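Long-range contacts in short chain dehydrogenase (Mycobacterium smegmatis, PDB 3UCX), which is probably an oxidoreductase of the short-chain dehydrogenase family, built on a Rossmann-type fold: residues N94-V99 against V143-M148; N186-G191 against S237-M242. All blocks are in the same frame, centred on the assembly; numbering follows the deposited sequence.

Contact 1: N94-V99 against V143-M148; sequences NNAFRV and VNVNSM
The side chains of N94 and N144 run alongside each other from neighbouring strands, their amide planes turned 32° apart. ND2 of N94 donates to OD1 of N144 at 2.8 Å, a nearly straight bond. The acceptor lies in the amide plane of N94, whereas the donor is tilted out of the carbonyl plane of N144. Both start on the same face of the sheet with CG anti to the carbonyl carbon (chi1 -78° in N94, -68° in N144), which keeps them side by side. The other end of N144 is held by ND2 donating to OG of S171 on helix 158-179. Their backbones pair as parallel strands: N94 N donates to V143 O, and V145 N to N94 O at 2.9 Å. These are the middle strand 91-94 and its neighbour 141-145 in the Rossmann-type sheet, and N94-N95-A96 corresponds to the start of the NNAG motif of classical short-chain dehydrogenases, here followed by F97. Water 1 donates to both N94 O and V145 O. V145 packs against the chain leaving strand 91-94: CG2 lies 3.6 Å from N94 O, and CG1 meets A96 CB at 4.0 Å. Beside this valine, N95 donates from ND2 to G18 O.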
loop_
_atom_site.group_PDB
_atom_site.type_symbol
_atom_site.label_atom_id
_atom_site.label_comp_id
_atom_site.label_asym_id
_atom_site.label_seq_id
_atom_site.Cartn_x
_atom_site.Cartn_y
_atom_site.Cartn_z
ATOM N N ASN A 94 -12.533 4.041 -19.848
ATOM C CA ASN A 94 -12.812 2.626 -19.970
ATOM C C ASN A 94 -13.727 2.250 -18.804
ATOM O O ASN A 94 -13.283 2.148 -17.650
ATOM C CB ASN A 94 -11.518 1.832 -19.935
ATOM C CG ASN A 94 -10.780 1.889 -21.259
ATOM O OD1 ASN A 94 -11.372 1.629 -22.304
ATOM N ND2 ASN A 94 -9.509 2.277 -21.230
ATOM N N ASN A 95 -15.010 2.089 -19.101
ATOM C CA ASN A 95 -15.981 1.840 -18.033
ATOM C C ASN A 95 -16.023 0.366 -17.762
ATOM O O ASN A 95 -15.902 -0.436 -18.702
ATOM C CB ASN A 95 -17.348 2.359 -18.380
ATOM C CG ASN A 95 -18.354 2.148 -17.261
ATOM O OD1 ASN A 95 -18.004 2.116 -16.090
ATOM N ND2 ASN A 95 -19.579 1.920 -17.626
ATOM N N ALA A 96 -16.192 0.016 -16.476
ATOM C CA ALA A 96 -16.193 -1.389 -16.030
ATOM C C ALA A 96 -17.579 -1.972 -16.297
ATOM O O ALA A 96 -18.506 -1.736 -15.522
ATOM C CB ALA A 96 -15.849 -1.492 -14.547
ATOM N N PHE A 97 -17.729 -2.706 -17.395
ATOM C CA PHE A 97 -19.050 -3.236 -17.775
ATOM C C PHE A 97 -19.235 -4.695 -17.328
ATOM O O PHE A 97 -20.276 -5.040 -16.761
ATOM C CB PHE A 97 -19.277 -3.102 -19.291
ATOM N N ARG A 98 -18.224 -5.534 -17.578
ATOM C CA ARG A 98 -18.319 -6.985 -17.353
ATOM C C ARG A 98 -18.872 -7.330 -15.956
ATOM O O ARG A 98 -18.437 -6.766 -14.941
ATOM C CB ARG A 98 -16.956 -7.659 -17.579
ATOM N N VAL A 99 -19.845 -8.245 -15.923
ATOM C CA VAL A 99 -20.518 -8.641 -14.681
ATOM C C VAL A 99 -19.719 -9.762 -14.007
ATOM O O VAL A 99 -19.535 -10.822 -14.594
ATOM C CB VAL A 99 -21.962 -9.124 -14.942
ATOM N N VAL A 143 -9.163 7.720 -18.077
ATOM C CA VAL A 143 -9.668 7.231 -16.787
ATOM C C VAL A 143 -10.154 5.811 -16.965
ATOM O O VAL A 143 -11.113 5.556 -17.711
ATOM C CB VAL A 143 -10.823 8.070 -16.200
ATOM C CG1 VAL A 143 -11.139 7.597 -14.769
ATOM C CG2 VAL A 143 -10.481 9.550 -16.195
ATOM N N ASN A 144 -9.520 4.892 -16.247
ATOM C CA ASN A 144 -9.951 3.516 -16.212
ATOM C C ASN A 144 -10.776 3.270 -14.958
ATOM O O ASN A 144 -10.291 3.492 -13.853
ATOM C CB ASN A 144 -8.755 2.575 -16.268
ATOM C CG ASN A 144 -8.050 2.617 -17.602
ATOM O OD1 ASN A 144 -8.668 2.923 -18.609
ATOM N ND2 ASN A 144 -6.745 2.339 -17.606
ATOM N N VAL A 145 -12.022 2.841 -15.141
ATOM C CA VAL A 145 -12.882 2.493 -14.021
ATOM C C VAL A 145 -12.472 1.119 -13.549
ATOM O O VAL A 145 -12.561 0.119 -14.293
ATOM C CB VAL A 145 -14.367 2.553 -14.373
ATOM C CG1 VAL A 145 -15.236 2.165 -13.150
ATOM C CG2 VAL A 145 -14.716 3.953 -14.872
ATOM N N ASN A 146 -11.966 1.077 -12.321
ATOM C CA ASN A 146 -11.517 -0.160 -11.715
ATOM C C ASN A 146 -12.544 -0.580 -10.629
ATOM O O ASN A 146 -13.764 -0.479 -10.858
ATOM C CB ASN A 146 -10.076 0.048 -11.207
ATOM C CG ASN A 146 -9.314 -1.250 -11.031
ATOM O OD1 ASN A 146 -9.655 -2.043 -10.140
ATOM N ND2 ASN A 146 -8.263 -1.478 -11.858
ATOM N N SER A 147 -12.095 -1.077 -9.487
ATOM C CA SER A 147 -13.012 -1.628 -8.490
ATOM C C SER A 147 -12.373 -1.725 -7.120
ATOM O O SER A 147 -11.187 -2.005 -6.989
ATOM C CB SER A 147 -13.483 -3.023 -8.894
ATOM O OG SER A 147 -14.240 -3.657 -7.850
ATOM N N MET A 148 -13.194 -1.494 -6.098
ATOM C CA MET A 148 -12.834 -1.739 -4.688
ATOM C C MET A 148 -12.267 -3.117 -4.410
ATOM O O MET A 148 -11.568 -3.304 -3.435
ATOM C CB MET A 148 -14.081 -1.511 -3.816
ATOM C CG MET A 148 -13.810 -1.371 -2.336
ATOM S SD MET A 148 -15.292 -0.915 -1.402
ATOM C CE MET A 148 -16.221 -2.467 -1.475
HETATM O O HOH W 1 -11.211 0.336 -16.968
#

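Contact 2: N186-G191 against S237-M242; sequences NSVLPG and SAILFM
M242 comes off helix 232-243 toward strand 184-190 and can be followed outward along its side chain. CB leads to CG, which lies 4.2 Å from CG2 of V188. There the chain bends (chi2 -63°), carrying the sulfur over to N186, whose side chain it crosses at about a right angle. SD rests 3.7 Å from CG of N186 and about as close to its CB, while the terminal CE reaches CB at 3.9 Å. The thioether thus packs against the root and amide carbon of the asparagine, whose polar ends are engaged by the chain beyond: OD1 accepts from Q253 N, and ND2 donates to I250 O and to water 2. That water donates in turn to M242 O at 2.9 Å, linking strand to helix.

One turn earlier on the helix, A238 and I239 meet V188. CG2 of V188 touches CG1 of I239 at 3.8 Å, the two side chains crossing roughly perpendicularly, and CG1 of V188 lies 4.1 Å from CB of A238. Segment 237-242 runs almost antiparallel to strand segment 186-190 (172°), their axes 8.8 Å apart at closest approach, as expected of a helix packed on one face of the parallel sheet in a Rossmann-type fold. A second subunit also packs on this helix, where F241 stacks on F241 of the second subunit.

Direct contact between helix and strand is therefore by dispersion forces, while the buried amide of N186 has its polar needs met by backbone groups and one bridging water.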
loop_
_atom_site.group_PDB
_atom_site.type_symbol
_atom_site.label_atom_id
_atom_site.label_comp_id
_atom_site.label_asym_id
_atom_site.label_seq_id
_atom_site.Cartn_x
_atom_site.Cartn_y
_atom_site.Cartn_z
ATOM N N ASN A 186 -5.301 7.804 -15.035
ATOM C CA ASN A 186 -5.706 7.538 -13.646
ATOM C C ASN A 186 -6.813 6.497 -13.585
ATOM O O ASN A 186 -7.455 6.181 -14.611
ATOM C CB ASN A 186 -6.179 8.843 -12.982
ATOM C CG ASN A 186 -5.067 9.874 -12.853
ATOM O OD1 ASN A 186 -4.189 9.744 -11.998
ATOM N ND2 ASN A 186 -5.075 10.886 -13.734
ATOM N N SER A 187 -7.067 5.998 -12.375
ATOM C CA SER A 187 -8.120 5.021 -12.125
ATOM C C SER A 187 -9.097 5.544 -11.072
ATOM O O SER A 187 -8.719 6.312 -10.170
ATOM C CB SER A 187 -7.503 3.709 -11.626
ATOM O OG SER A 187 -6.553 3.168 -12.543
ATOM N N VAL A 188 -10.360 5.144 -11.199
ATOM C CA VAL A 188 -11.384 5.405 -10.184
ATOM C C VAL A 188 -11.913 4.025 -9.718
ATOM O O VAL A 188 -12.236 3.154 -10.548
ATOM C CB VAL A 188 -12.506 6.320 -10.695
ATOM C CG1 VAL A 188 -13.673 6.404 -9.692
ATOM C CG2 VAL A 188 -11.974 7.724 -11.047
ATOM N N LEU A 189 -11.908 3.814 -8.403
ATOM C CA LEU A 189 -12.189 2.506 -7.790
ATOM C C LEU A 189 -13.457 2.580 -6.945
ATOM O O LEU A 189 -13.405 2.883 -5.762
ATOM C CB LEU A 189 -11.038 2.060 -6.895
ATOM C CG LEU A 189 -9.787 1.509 -7.591
ATOM C CD1 LEU A 189 -9.231 2.537 -8.581
ATOM C CD2 LEU A 189 -8.749 1.121 -6.534
ATOM N N PRO A 190 -14.598 2.311 -7.559
ATOM C CA PRO A 190 -15.831 2.274 -6.773
ATOM C C PRO A 190 -16.087 0.898 -6.171
ATOM O O PRO A 190 -15.626 -0.130 -6.719
ATOM C CB PRO A 190 -16.895 2.587 -7.819
ATOM C CG PRO A 190 -16.350 1.970 -9.070
ATOM C CD PRO A 190 -14.848 2.129 -8.998
ATOM N N GLY A 191 -16.824 0.871 -5.064
ATOM C CA GLY A 191 -17.438 -0.368 -4.610
ATOM C C GLY A 191 -18.793 -0.510 -5.287
ATOM O O GLY A 191 -18.924 -0.267 -6.487
ATOM N N SER A 237 -18.823 11.899 -10.665
ATOM C CA SER A 237 -18.101 13.122 -10.297
ATOM C C SER A 237 -16.578 12.911 -10.177
ATOM O O SER A 237 -15.788 13.761 -10.599
ATOM C CB SER A 237 -18.621 13.681 -8.976
ATOM O OG SER A 237 -19.952 14.183 -9.117
ATOM N N ALA A 238 -16.182 11.814 -9.552
ATOM C CA ALA A 238 -14.758 11.456 -9.414
ATOM C C ALA A 238 -14.101 11.253 -10.790
ATOM O O ALA A 238 -12.982 11.702 -11.021
ATOM C CB ALA A 238 -14.608 10.191 -8.584
ATOM N N ILE A 239 -14.809 10.576 -11.686
ATOM C CA ILE A 239 -14.306 10.305 -13.039
ATOM C C ILE A 239 -14.179 11.611 -13.823
ATOM O O ILE A 239 -13.172 11.862 -14.486
ATOM C CB ILE A 239 -15.219 9.312 -13.783
ATOM C CG1 ILE A 239 -15.144 7.941 -13.123
ATOM C CG2 ILE A 239 -14.863 9.219 -15.263
ATOM C CD1 ILE A 239 -16.268 7.010 -13.530
ATOM N N LEU A 240 -15.205 12.447 -13.750
ATOM C CA LEU A 240 -15.152 13.777 -14.382
ATOM C C LEU A 240 -13.982 14.618 -13.889
ATOM O O LEU A 240 -13.280 15.245 -14.705
ATOM C CB LEU A 240 -16.468 14.533 -14.199
ATOM C CG LEU A 240 -17.495 14.316 -15.320
ATOM C CD1 LEU A 240 -17.891 12.846 -15.457
ATOM C CD2 LEU A 240 -18.704 15.181 -14.997
ATOM N N PHE A 241 -13.740 14.623 -12.575
ATOM C CA PHE A 241 -12.599 15.341 -12.005
ATOM C C PHE A 241 -11.282 14.863 -12.628
ATOM O O PHE A 241 -10.507 15.676 -13.148
ATOM C CB PHE A 241 -12.537 15.165 -10.485
ATOM C CG PHE A 241 -11.232 15.569 -9.877
ATOM C CD1 PHE A 241 -10.894 16.895 -9.752
ATOM C CD2 PHE A 241 -10.339 14.622 -9.459
ATOM C CE1 PHE A 241 -9.673 17.272 -9.181
ATOM C CE2 PHE A 241 -9.120 14.976 -8.903
ATOM C CZ PHE A 241 -8.797 16.315 -8.768
ATOM N N MET A 242 -11.072 13.546 -12.598
ATOM C CA MET A 242 -9.851 12.942 -13.153
ATOM C C MET A 242 -9.697 13.188 -14.658
ATOM O O MET A 242 -8.574 13.293 -15.153
ATOM C CB MET A 242 -9.833 11.438 -12.895
ATOM C CG MET A 242 -9.504 11.048 -11.467
ATOM S SD MET A 242 -7.829 11.572 -11.022
ATOM C CE MET A 242 -7.469 10.471 -9.648
HETATM O O HOH W 2 -7.117 10.872 -15.807
#

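How the contacts relate
Both segments of contact 1 precede those of contact 2 in the chain, and the two contacts lie about 10 Å apart, centre to centre. They meet on the parallel sheet, where strands 141-145 and 184-190 are neighbours: contact 1 joins 141-145 to strand 91-94 within the sheet, and contact 2 lays helix 232-243 over one face. The backbones of the two contacts are probably hydrogen-bonded directly, N146 N to V188 O at 2.7 Å and M148 N to P190 O at 2.9 Å. I239 and M242 of the helix also touch V143, and I239 reaches V145. The two contacts thus tie the middle of the sheet, through strand 184-190, to helix 232-243, which also takes part in the contact between subunits.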